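Local coordinates for ABC transporter periplasmic peptide-binding protein (Pseudoalteromonas, PDB 4QFL), which binds dipeptides such as Ala-Phe in the periplasm, probably delivering them to an ABC transporter for uptake, at residues G30-E36 / E261-H267. Sequence-based numbering, arbitrary orientation.
Sequences GLVYCAE and ECDVTAH
Tyr33 and Cys34 pair with Val264 and Thr265 as neighbours in a parallel beta ladder, a pairing of sequence-distant strands within the periplasmic binding-protein fold, here reinforced by a disulfide. Cys34 N donates an almost straight bond to Val264 O at 2.6 Å, and Ala266 N returns one to Cys34 O at 3.0 Å. At the other end Val32 O is gripped twice, by Val264 N and, in the carbonyl plane, by Asp263 N (2.8 Å). Asp263 then stands in for a strand carbonyl: with CG swung beside its own backbone N (chi1 -55°), its OD2 accepts from Val32 N at 2.8 Å through the anti side of the carboxylate. Without the carboxylate, as with an alanine here, Val32 N would probably lose this acceptor and Lys534 its long, weak ion-pair partner.

Cys34 SG and Cys262 SG, 2.0 Å apart, close the disulfide on the Thr265 side of the ladder, where Lys256 of helix 250-258 touches Cys34; Val32 CG1 rests 4.0 Å from Cys262 SG. Across the ladder, the Tyr33 ring lies obliquely against Val264, with Tyr33 CD2 3.8 Å from Val264 CG1, and against the methyl of Ala266, with the ring of Tyr244 meeting it from strand 241-246.

Beyond the last bridge, Glu36 sets OE1 in plane at the edge of the His267 ring, the carboxylate plane turned 76° from that of the ring. Rather than bonding directly, Glu36 OE2 and His267 NE2 share a water, while OE2 also takes a salt bridge from Arg383, a residue of the phenylalanine pocket, and a hydrogen bond with Ser51. The chemistry thus runs from a disulfide that ties strand 30-35 to the residues leading into strand 264-266, to a salt-bridged, hydrogen-bonded carboxylate near the dipeptide site, where Glu36 probably helps position Arg383.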
loop_
_atom_site.group_PDB
_atom_site.type_symbol
_atom_site.label_atom_id
_atom_site.label_comp_id
_atom_site.label_asym_id
_atom_site.label_seq_id
_atom_site.Cartn_x
_atom_site.Cartn_y
_atom_site.Cartn_z
ATOM N N GLY A 30 -21.224 -18.885 0.940
ATOM C CA GLY A 30 -20.070 -18.199 0.410
ATOM C C GLY A 30 -20.187 -16.706 0.582
ATOM O O GLY A 30 -21.207 -16.200 1.024
ATOM N N LEU A 31 -19.117 -16.006 0.243
ATOM C CA LEU A 31 -19.104 -14.563 0.262
ATOM C C LEU A 31 -18.602 -14.120 -1.093
ATOM O O LEU A 31 -17.697 -14.727 -1.637
ATOM C CB LEU A 31 -18.192 -14.050 1.377
ATOM C CG LEU A 31 -18.140 -12.534 1.597
ATOM C CD1 LEU A 31 -17.624 -12.215 2.974
ATOM C CD2 LEU A 31 -17.275 -11.846 0.551
ATOM N N VAL A 32 -19.229 -13.087 -1.647
ATOM C CA VAL A 32 -18.785 -12.464 -2.891
ATOM C C VAL A 32 -18.355 -11.008 -2.650
ATOM O O VAL A 32 -19.140 -10.171 -2.210
ATOM C CB VAL A 32 -19.867 -12.512 -3.975
ATOM C CG1 VAL A 32 -19.364 -11.847 -5.245
ATOM C CG2 VAL A 32 -20.269 -13.954 -4.247
ATOM N N TYR A 33 -17.085 -10.741 -2.935
ATOM C CA TYR A 33 -16.437 -9.464 -2.687
ATOM C C TYR A 33 -16.233 -8.770 -4.030
ATOM O O TYR A 33 -15.615 -9.329 -4.939
ATOM C CB TYR A 33 -15.090 -9.738 -2.013
ATOM C CG TYR A 33 -14.268 -8.532 -1.607
ATOM C CD1 TYR A 33 -13.540 -7.804 -2.552
ATOM C CD2 TYR A 33 -14.180 -8.143 -0.274
ATOM C CE1 TYR A 33 -12.767 -6.710 -2.179
ATOM C CE2 TYR A 33 -13.413 -7.054 0.106
ATOM C CZ TYR A 33 -12.706 -6.345 -0.847
ATOM O OH TYR A 33 -11.938 -5.260 -0.473
ATOM N N CYS A 34 -16.769 -7.559 -4.163
ATOM C CA CYS A 34 -16.598 -6.757 -5.381
ATOM C C CYS A 34 -15.307 -5.975 -5.307
ATOM O O CYS A 34 -15.218 -4.999 -4.559
ATOM C CB CYS A 34 -17.745 -5.764 -5.571
ATOM S SG CYS A 34 -19.015 -6.273 -6.774
ATOM N N ALA A 35 -14.331 -6.402 -6.105
ATOM C CA ALA A 35 -12.976 -5.844 -6.096
ATOM C C ALA A 35 -12.751 -4.816 -7.203
ATOM O O ALA A 35 -13.251 -4.962 -8.317
ATOM C CB ALA A 35 -11.970 -6.961 -6.219
ATOM N N GLU A 36 -11.977 -3.782 -6.897
ATOM C CA GLU A 36 -11.787 -2.677 -7.832
ATOM C C GLU A 36 -10.730 -2.928 -8.923
ATOM O O GLU A 36 -10.601 -2.142 -9.859
ATOM C CB GLU A 36 -11.492 -1.373 -7.070
ATOM C CG GLU A 36 -10.058 -1.222 -6.531
ATOM C CD GLU A 36 -9.860 -1.831 -5.160
ATOM O OE1 GLU A 36 -10.723 -2.614 -4.699
ATOM O OE2 GLU A 36 -8.831 -1.517 -4.527
ATOM N N GLU A 261 -25.660 -9.076 -6.034
ATOM C CA GLU A 261 -24.700 -9.879 -6.767
ATOM C C GLU A 261 -23.396 -9.911 -5.983
ATOM O O GLU A 261 -22.617 -10.855 -6.091
ATOM C CB GLU A 261 -24.458 -9.303 -8.159
ATOM C CG GLU A 261 -25.643 -9.409 -9.107
ATOM C CD GLU A 261 -25.244 -9.212 -10.568
ATOM O OE1 GLU A 261 -24.030 -9.242 -10.866
ATOM O OE2 GLU A 261 -26.143 -9.033 -11.424
ATOM N N CYS A 262 -23.175 -8.864 -5.198
ATOM C CA CYS A 262 -22.011 -8.752 -4.330
ATOM C C CYS A 262 -22.442 -8.584 -2.891
ATOM O O CYS A 262 -23.407 -7.879 -2.619
ATOM C CB CYS A 262 -21.159 -7.543 -4.721
ATOM S SG CYS A 262 -19.895 -7.922 -5.944
ATOM N N ASP A 263 -21.710 -9.211 -1.974
ATOM C CA ASP A 263 -21.984 -9.103 -0.545
ATOM C C ASP A 263 -21.135 -8.022 0.104
ATOM O O ASP A 263 -21.520 -7.454 1.116
ATOM C CB ASP A 263 -21.705 -10.431 0.138
ATOM C CG ASP A 263 -22.474 -11.559 -0.487
ATOM O OD1 ASP A 263 -23.710 -11.432 -0.603
ATOM O OD2 ASP A 263 -21.846 -12.560 -0.886
ATOM N N VAL A 264 -19.975 -7.761 -0.481
ATOM C CA VAL A 264 -19.091 -6.714 -0.000
ATOM C C VAL A 264 -18.553 -5.911 -1.176
ATOM O O VAL A 264 -18.182 -6.472 -2.205
ATOM C CB VAL A 264 -17.897 -7.276 0.789
ATOM C CG1 VAL A 264 -17.045 -6.136 1.326
ATOM C CG2 VAL A 264 -18.365 -8.171 1.924
ATOM N N THR A 265 -18.509 -4.595 -1.007
ATOM C CA THR A 265 -18.067 -3.682 -2.047
ATOM C C THR A 265 -16.881 -2.846 -1.608
ATOM O O THR A 265 -16.969 -2.047 -0.690
ATOM C CB THR A 265 -19.197 -2.744 -2.495
ATOM O OG1 THR A 265 -20.029 -3.435 -3.428
ATOM C CG2 THR A 265 -18.628 -1.527 -3.179
ATOM N N ALA A 266 -15.763 -3.057 -2.284
ATOM C CA ALA A 266 -14.552 -2.301 -2.029
ATOM C C ALA A 266 -14.732 -0.868 -2.478
ATOM O O ALA A 266 -15.350 -0.600 -3.510
ATOM C CB ALA A 266 -13.377 -2.937 -2.769
ATOM N N HIS A 267 -14.189 0.046 -1.686
ATOM C CA HIS A 267 -14.147 1.460 -2.032
ATOM C C HIS A 267 -15.432 1.941 -2.695
ATOM O O HIS A 267 -15.431 2.236 -3.890
ATOM C CB HIS A 267 -12.955 1.740 -2.954
ATOM C CG HIS A 267 -11.641 1.279 -2.400
ATOM N ND1 HIS A 267 -10.888 2.048 -1.545
ATOM C CD2 HIS A 267 -10.951 0.127 -2.581
ATOM C CE1 HIS A 267 -9.787 1.392 -1.218
ATOM N NE2 HIS A 267 -9.796 0.228 -1.842
HETATM O O HOH W 1 -7.248 -1.371 -2.055
#